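Side-chain contacts in hypothetical protein, GDSL-like Lipase/Acylhydrolase family protein (Bacteroides uniformis, PDB 4M8K), which probably hydrolyses ester bonds as a lipase or acylhydrolase of the GDSL family, its natural substrate not being established: residues 216-219 against 220-224; 30-34 against 35-39; 172-175 against 176-180. All blocks are in the same frame, centred on the assembly; numbering follows the deposited sequence.

How the interactions relate
All three contacts are local and belong to the loops and helices around the parallel five-stranded sheet. Interactions 1 and 2 are partly buried, whereas interaction 3 lies at the surface. Strand 165-170 links two of them: the valines of interaction 1 pack on it from helix 208-222, and interaction 3 follows it, where the chain enters helix 176-189. Interaction 2 closes a turn in the loop after strand 22-27 and leans on strand 75-81; it lies across the chain's centre from interaction 3, with centres about 25 Å apart. The chemistry follows position: apolar and ring contacts along one helix, one backbone bond, oblique ring contact and valine packing in the turn, and hydroxyl capping at a helix start.

Interaction 1 of 3, residues 216-219 against 220-224; sequences AQVW and ESVSP
Ser223 sits over the indole of Trp219, one helical turn on. Its CB lies 4.1 Å from the centroid of the six-membered ring of Trp219, only 13° off the ring normal, a CH-pi contact over the face. The ring gets there because CG of Trp219 is anti to the backbone N (chi1 179°), which carries the indole alongside the chain running on to Ser223. The modelled OG of Ser223 crowds the ring too closely to be trusted, so its placement is doubtful. Trp219 also stacks with His72 and touches Phe68.

Val218 and Val222 stand side by side and point the same way, with Val218 CG1 4.0 Å from Val222 CG2. Both face Phe68 of helix 64-71 and strand 165-170, so this stripe of helix 208-222 packs it into the alpha/beta fold. Gln217 and Glu220 also run side by side, their amide and carboxylate planes 31° apart, yet they meet only loosely, Gln217 CG lying 4.1 Å from Glu220 OE2. The amide of Gln217 instead donates from NE2 to His197 O.

Helical bonds underlie these pairs: Val222 N to Val218 O is 2.9 Å, as is Ser223 N to Trp219 O. Across this turn the side chains thus meet by dispersion and CH-pi contact, while directional bonding is left to the backbone.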
loop_
_atom_site.group_PDB
_atom_site.type_symbol
_atom_site.label_atom_id
_atom_site.label_comp_id
_atom_site.label_asym_id
_atom_site.label_seq_id
_atom_site.Cartn_x
_atom_site.Cartn_y
_atom_site.Cartn_z
ATOM N N ALA A 216 7.912 6.467 -10.833
ATOM C CA ALA A 216 9.189 7.156 -10.822
ATOM C C ALA A 216 9.616 7.519 -9.410
ATOM O O ALA A 216 10.769 7.318 -9.071
ATOM C CB ALA A 216 9.190 8.407 -11.716
ATOM N N GLN A 217 8.686 8.005 -8.591
ATOM C CA GLN A 217 9.028 8.406 -7.243
ATOM C C GLN A 217 9.373 7.224 -6.329
ATOM O O GLN A 217 10.249 7.349 -5.480
ATOM C CB GLN A 217 7.901 9.260 -6.626
ATOM C CG GLN A 217 7.917 10.666 -7.177
ATOM C CD GLN A 217 6.719 11.487 -6.758
ATOM O OE1 GLN A 217 6.289 11.461 -5.595
ATOM N NE2 GLN A 217 6.173 12.243 -7.715
ATOM N N VAL A 218 8.667 6.099 -6.468
ATOM C CA VAL A 218 9.043 4.876 -5.733
ATOM C C VAL A 218 10.483 4.465 -6.131
ATOM O O VAL A 218 11.326 4.179 -5.263
ATOM C CB VAL A 218 8.003 3.743 -5.937
ATOM C CG1 VAL A 218 8.494 2.430 -5.354
ATOM C CG2 VAL A 218 6.667 4.123 -5.296
ATOM N N TRP A 219 10.790 4.503 -7.423
ATOM C CA TRP A 219 12.113 4.085 -7.904
ATOM C C TRP A 219 13.208 5.024 -7.397
ATOM O O TRP A 219 14.246 4.547 -6.963
ATOM C CB TRP A 219 12.144 3.952 -9.444
ATOM C CG TRP A 219 13.497 3.553 -10.025
ATOM C CD1 TRP A 219 14.285 4.303 -10.860
ATOM C CD2 TRP A 219 14.225 2.349 -9.773
ATOM N NE1 TRP A 219 15.440 3.637 -11.141
ATOM C CE2 TRP A 219 15.428 2.427 -10.509
ATOM C CE3 TRP A 219 13.972 1.204 -9.017
ATOM C CZ2 TRP A 219 16.362 1.411 -10.511
ATOM C CZ3 TRP A 219 14.908 0.201 -9.012
ATOM C CH2 TRP A 219 16.092 0.310 -9.749
ATOM N N GLU A 220 12.944 6.329 -7.330
ATOM C CA GLU A 220 13.881 7.256 -6.686
ATOM C C GLU A 220 14.318 6.773 -5.302
ATOM O O GLU A 220 15.478 6.905 -4.950
ATOM C CB GLU A 220 13.281 8.671 -6.555
ATOM C CG GLU A 220 13.190 9.510 -7.835
ATOM C CD GLU A 220 12.319 10.774 -7.657
ATOM O OE1 GLU A 220 12.265 11.281 -6.520
ATOM O OE2 GLU A 220 11.662 11.256 -8.629
ATOM N N SER A 221 13.399 6.238 -4.498
ATOM C CA SER A 221 13.734 5.846 -3.125
ATOM C C SER A 221 14.314 4.433 -3.064
ATOM O O SER A 221 15.238 4.166 -2.313
ATOM C CB SER A 221 12.490 5.979 -2.256
ATOM O OG SER A 221 12.075 7.327 -2.295
ATOM N N VAL A 222 13.784 3.528 -3.868
ATOM C CA VAL A 222 14.206 2.134 -3.786
ATOM C C VAL A 222 15.600 1.904 -4.426
ATOM O O VAL A 222 16.365 1.085 -3.929
ATOM C CB VAL A 222 13.128 1.211 -4.398
ATOM C CG1 VAL A 222 13.568 -0.243 -4.482
ATOM C CG2 VAL A 222 11.832 1.262 -3.571
ATOM N N SER A 223 15.917 2.627 -5.504
ATOM C CA SER A 223 17.165 2.453 -6.245
ATOM C C SER A 223 18.408 2.387 -5.388
ATOM O O SER A 223 19.114 1.394 -5.451
ATOM C CB SER A 223 17.380 3.612 -7.218
ATOM O OG SER A 223 17.283 3.161 -8.529
ATOM N N PRO A 224 18.722 3.465 -4.637
ATOM C CA PRO A 224 20.003 3.409 -3.907
ATOM C C PRO A 224 20.105 2.173 -3.019
ATOM O O PRO A 224 21.018 1.363 -3.195
ATOM C CB PRO A 224 20.004 4.710 -3.087
ATOM C CG PRO A 224 19.097 5.638 -3.840
ATOM C CD PRO A 224 18.026 4.752 -4.418
#

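Interaction 2 of 3, residues 30-34 against 35-39; sequences YSTFY and GHVSP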
loop_
_atom_site.group_PDB
_atom_site.type_symbol
_atom_site.label_atom_id
_atom_site.label_comp_id
_atom_site.label_asym_id
_atom_site.label_seq_id
_atom_site.Cartn_x
_atom_site.Cartn_y
_atom_site.Cartn_z
ATOM N N TYR A 30 -5.488 2.117 -5.266
ATOM C CA TYR A 30 -4.439 2.758 -6.082
ATOM C C TYR A 30 -3.495 1.692 -6.693
ATOM O O TYR A 30 -2.813 1.930 -7.692
ATOM C CB TYR A 30 -3.582 3.746 -5.272
ATOM C CG TYR A 30 -4.112 5.162 -5.078
ATOM C CD1 TYR A 30 -5.452 5.420 -4.893
ATOM C CD2 TYR A 30 -3.230 6.243 -5.035
ATOM C CE1 TYR A 30 -5.920 6.721 -4.709
ATOM C CE2 TYR A 30 -3.675 7.523 -4.833
ATOM C CZ TYR A 30 -5.031 7.766 -4.660
ATOM O OH TYR A 30 -5.502 9.073 -4.506
ATOM N N SER A 31 -3.492 0.522 -6.074
ATOM C CA SER A 31 -2.625 -0.598 -6.465
ATOM C C SER A 31 -3.422 -1.796 -7.002
ATOM O O SER A 31 -2.888 -2.912 -7.132
ATOM C CB SER A 31 -1.752 -0.974 -5.259
ATOM O OG SER A 31 -0.939 0.125 -4.868
ATOM N N THR A 32 -4.701 -1.585 -7.318
ATOM C CA THR A 32 -5.547 -2.653 -7.844
ATOM C C THR A 32 -5.633 -2.618 -9.358
ATOM O O THR A 32 -5.477 -1.572 -9.973
ATOM C CB THR A 32 -7.036 -2.664 -7.347
ATOM O OG1 THR A 32 -7.748 -1.465 -7.746
ATOM C CG2 THR A 32 -7.096 -2.881 -5.851
ATOM N N PHE A 33 -5.874 -3.790 -9.936
ATOM C CA PHE A 33 -6.353 -3.933 -11.325
ATOM C C PHE A 33 -7.057 -5.274 -11.398
ATOM O O PHE A 33 -6.500 -6.312 -10.966
ATOM C CB PHE A 33 -5.233 -3.818 -12.404
ATOM C CG PHE A 33 -5.758 -3.396 -13.761
ATOM C CD1 PHE A 33 -6.292 -4.337 -14.626
ATOM C CD2 PHE A 33 -5.739 -2.052 -14.164
ATOM C CE1 PHE A 33 -6.832 -3.965 -15.855
ATOM C CE2 PHE A 33 -6.243 -1.659 -15.393
ATOM C CZ PHE A 33 -6.816 -2.618 -16.248
ATOM N N TYR A 34 -8.294 -5.246 -11.877
ATOM C CA TYR A 34 -9.095 -6.463 -12.112
ATOM C C TYR A 34 -8.279 -7.602 -12.714
ATOM O O TYR A 34 -7.609 -7.421 -13.758
ATOM C CB TYR A 34 -10.290 -6.117 -13.033
ATOM C CG TYR A 34 -11.321 -7.202 -13.074
ATOM C CD1 TYR A 34 -12.078 -7.499 -11.938
ATOM C CD2 TYR A 34 -11.528 -7.967 -14.230
ATOM C CE1 TYR A 34 -12.998 -8.513 -11.934
ATOM C CE2 TYR A 34 -12.488 -8.991 -14.245
ATOM C CZ TYR A 34 -13.221 -9.240 -13.084
ATOM O OH TYR A 34 -14.159 -10.235 -13.024
ATOM N N GLY A 35 -8.317 -8.762 -12.076
ATOM C CA GLY A 35 -7.607 -9.956 -12.536
ATOM C C GLY A 35 -6.153 -10.028 -12.128
ATOM O O GLY A 35 -5.457 -10.968 -12.467
ATOM N N HIS A 36 -5.666 -9.033 -11.429
ATOM C CA HIS A 36 -4.250 -8.993 -11.084
ATOM C C HIS A 36 -4.054 -8.755 -9.600
ATOM O O HIS A 36 -2.994 -8.257 -9.172
ATOM C CB HIS A 36 -3.538 -7.857 -11.857
ATOM C CG HIS A 36 -3.456 -8.099 -13.316
ATOM N ND1 HIS A 36 -2.339 -8.644 -13.919
ATOM C CD2 HIS A 36 -4.365 -7.918 -14.296
ATOM C CE1 HIS A 36 -2.586 -8.820 -15.204
ATOM N NE2 HIS A 36 -3.809 -8.392 -15.453
ATOM N N VAL A 37 -5.038 -9.106 -8.785
ATOM C CA VAL A 37 -4.838 -9.060 -7.317
ATOM C C VAL A 37 -4.964 -10.440 -6.737
ATOM O O VAL A 37 -5.631 -11.293 -7.306
ATOM C CB VAL A 37 -5.870 -8.108 -6.666
ATOM C CG1 VAL A 37 -5.597 -6.688 -7.103
ATOM C CG2 VAL A 37 -7.313 -8.495 -7.025
ATOM N N SER A 38 -4.383 -10.667 -5.548
ATOM C CA SER A 38 -4.546 -11.915 -4.846
ATOM C C SER A 38 -4.780 -11.625 -3.376
ATOM O O SER A 38 -3.974 -10.902 -2.776
ATOM C CB SER A 38 -3.299 -12.753 -5.001
ATOM O OG SER A 38 -2.961 -12.859 -6.354
ATOM N N PRO A 39 -5.835 -12.184 -2.800
ATOM C CA PRO A 39 -6.878 -13.045 -3.390
ATOM C C PRO A 39 -7.637 -12.391 -4.559
ATOM O O PRO A 39 -7.841 -11.183 -4.607
ATOM C CB PRO A 39 -7.835 -13.291 -2.230
ATOM C CG PRO A 39 -7.009 -13.080 -0.977
ATOM C CD PRO A 39 -6.002 -12.041 -1.339
#
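His36 comes back alongside Phe33, at the end of a type II beta turn that runs from Phe33 to His36. The turn is closed by His36 N donating to Phe33 O at 2.9 Å, with the N-H bent to 145° at the hydrogen. Gly35 takes the third position with a positive phi of 83°, and a CB there would fall 2.6 Å from Tyr34 O.

Along the histidine side chain, CB comes first, 3.5 Å from Phe33 O, the same oxygen that receives the turn bond. CG lies anti to the carbonyl carbon (chi1 -68°), which swings the imidazole back alongside the Phe33 side chain, the two pointing the same way. From CG the ring leads to CD2, the atom that does the touching. CD2 is 3.3 Å from Tyr34 O, which stands at the imidazole edge near its plane, and 4.1 Å from Phe33 CD1, where the two rings meet obliquely.

On the following residue, Val37 CG1 reaches back toward the start of the turn, 4.1 Å from Thr32 CA, and the valine also rests on Cys44 and on Asn79 of strand 75-81. Thr32 OG1 is engaged by Ser29 O and Trp45 N. Ser29 belongs to a Gly-Asp-Ser sequence at the end of strand 22-27, which in relatives of this family carries the nucleophile; the turn therefore lies a few residues beyond the probable active-site loop. Phe33 N is buried with no hydrogen-bonding partner in the model, and Val37 CG1 lies 4.1 Å from that nitrogen.

Interaction 3 of 3, residues 172-175 against 176-180; sequences SELS and EEVTD
Ser175 is still extended, with psi at 151°, when the chain turns into helix 176-189, and its carbonyl already serves the first helical turn. Thr179 N donates to Ser175 O at 2.9 Å, and Thr179 OG1 donates to the same oxygen at 2.8 Å. The two donors come from opposite faces of the carbonyl plane, the hydroxyl well above it, so this oxygen is gripped twice by one residue. Ser175 is the N-cap of the helix: its OG accepts from Val178 N at 3.1 Å in a nearly straight bond. A chi1 of 69° tucks OG between the backbone N and the carbonyl carbon, facing the first turn, where it also touches Val178 CB and CG2. Ser124 OG of helix 121-126 bonds Ser175 N. With an alanine here, Val178 N would probably lose its capping acceptor, and the start of the helix would be less firmly held. Next to the cap, Leu174 and Val178 cross obliquely, CD1 of the leucine 4.0 Å from CG1 of the valine, and both touch Ser124. A water donates to Thr179 OG1 and accepts from Leu174 N, 3.0 Å from that nitrogen.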
loop_
_atom_site.group_PDB
_atom_site.type_symbol
_atom_site.label_atom_id
_atom_site.label_comp_id
_atom_site.label_asym_id
_atom_site.label_seq_id
_atom_site.Cartn_x
_atom_site.Cartn_y
_atom_site.Cartn_z
ATOM N N SER A 172 -0.260 11.558 -1.651
ATOM C CA SER A 172 -0.439 12.989 -1.468
ATOM C C SER A 172 -1.881 13.285 -1.073
ATOM O O SER A 172 -2.779 12.465 -1.281
ATOM C CB SER A 172 -0.091 13.719 -2.760
ATOM O OG SER A 172 -0.921 13.231 -3.801
ATOM N N GLU A 173 -2.084 14.474 -0.507
ATOM C CA GLU A 173 -3.408 15.061 -0.243
ATOM C C GLU A 173 -4.210 14.331 0.840
ATOM O O GLU A 173 -5.415 14.390 0.870
ATOM C CB GLU A 173 -4.194 15.188 -1.554
ATOM C CG GLU A 173 -3.423 16.016 -2.586
ATOM C CD GLU A 173 -4.106 16.046 -3.939
ATOM O OE1 GLU A 173 -4.133 15.026 -4.627
ATOM O OE2 GLU A 173 -4.615 17.097 -4.325
ATOM N N LEU A 174 -3.522 13.666 1.754
ATOM C CA LEU A 174 -4.191 13.082 2.932
ATOM C C LEU A 174 -4.200 14.031 4.125
ATOM O O LEU A 174 -3.476 15.007 4.146
ATOM C CB LEU A 174 -3.525 11.766 3.313
ATOM C CG LEU A 174 -3.500 10.690 2.201
ATOM C CD1 LEU A 174 -2.999 9.392 2.808
ATOM C CD2 LEU A 174 -4.832 10.470 1.489
ATOM N N SER A 175 -5.001 13.726 5.140
ATOM C CA SER A 175 -5.016 14.542 6.350
ATOM C C SER A 175 -3.642 14.707 6.899
ATOM O O SER A 175 -2.799 13.845 6.760
ATOM C CB SER A 175 -5.936 13.922 7.423
ATOM O OG SER A 175 -5.460 12.726 7.971
ATOM N N GLU A 176 -3.442 15.845 7.564
ATOM C CA GLU A 176 -2.228 16.138 8.282
ATOM C C GLU A 176 -1.916 15.059 9.269
ATOM O O GLU A 176 -0.798 14.603 9.359
ATOM C CB GLU A 176 -2.398 17.451 9.046
ATOM C CG GLU A 176 -1.091 18.183 9.277
ATOM C CD GLU A 176 -1.291 19.640 9.731
ATOM O OE1 GLU A 176 -2.109 19.930 10.655
ATOM O OE2 GLU A 176 -0.619 20.501 9.145
ATOM N N GLU A 177 -2.912 14.632 10.012
ATOM C CA GLU A 177 -2.703 13.593 11.037
ATOM C C GLU A 177 -2.304 12.216 10.479
ATOM O O GLU A 177 -1.400 11.605 11.015
ATOM C CB GLU A 177 -3.931 13.481 11.937
ATOM C CG GLU A 177 -3.982 14.671 12.872
ATOM C CD GLU A 177 -5.277 14.784 13.649
ATOM O OE1 GLU A 177 -6.116 13.862 13.583
ATOM O OE2 GLU A 177 -5.459 15.818 14.324
ATOM N N VAL A 178 -2.952 11.737 9.414
ATOM C CA VAL A 178 -2.557 10.480 8.791
ATOM C C VAL A 178 -1.164 10.604 8.162
ATOM O O VAL A 178 -0.317 9.710 8.260
ATOM C CB VAL A 178 -3.625 10.013 7.750
ATOM C CG1 VAL A 178 -3.086 8.947 6.805
ATOM C CG2 VAL A 178 -4.866 9.477 8.470
ATOM N N THR A 179 -0.908 11.732 7.544
ATOM C CA THR A 179 0.357 11.934 6.875
ATOM C C THR A 179 1.535 11.961 7.872
ATOM O O THR A 179 2.570 11.258 7.685
ATOM C CB THR A 179 0.325 13.242 6.070
ATOM O OG1 THR A 179 -0.729 13.170 5.076
ATOM C CG2 THR A 179 1.628 13.421 5.375
ATOM N N ASP A 180 1.369 12.755 8.915
ATOM C CA ASP A 180 2.395 12.922 9.925
ATOM C C ASP A 180 2.578 11.616 10.705
ATOM O O ASP A 180 3.714 11.238 11.087
ATOM C CB ASP A 180 2.037 14.051 10.912
ATOM C CG ASP A 180 2.189 15.460 10.328
ATOM O OD1 ASP A 180 2.791 15.608 9.251
ATOM O OD2 ASP A 180 1.701 16.410 10.982
HETATM O O HOH W 1 -0.603 13.247 2.249
#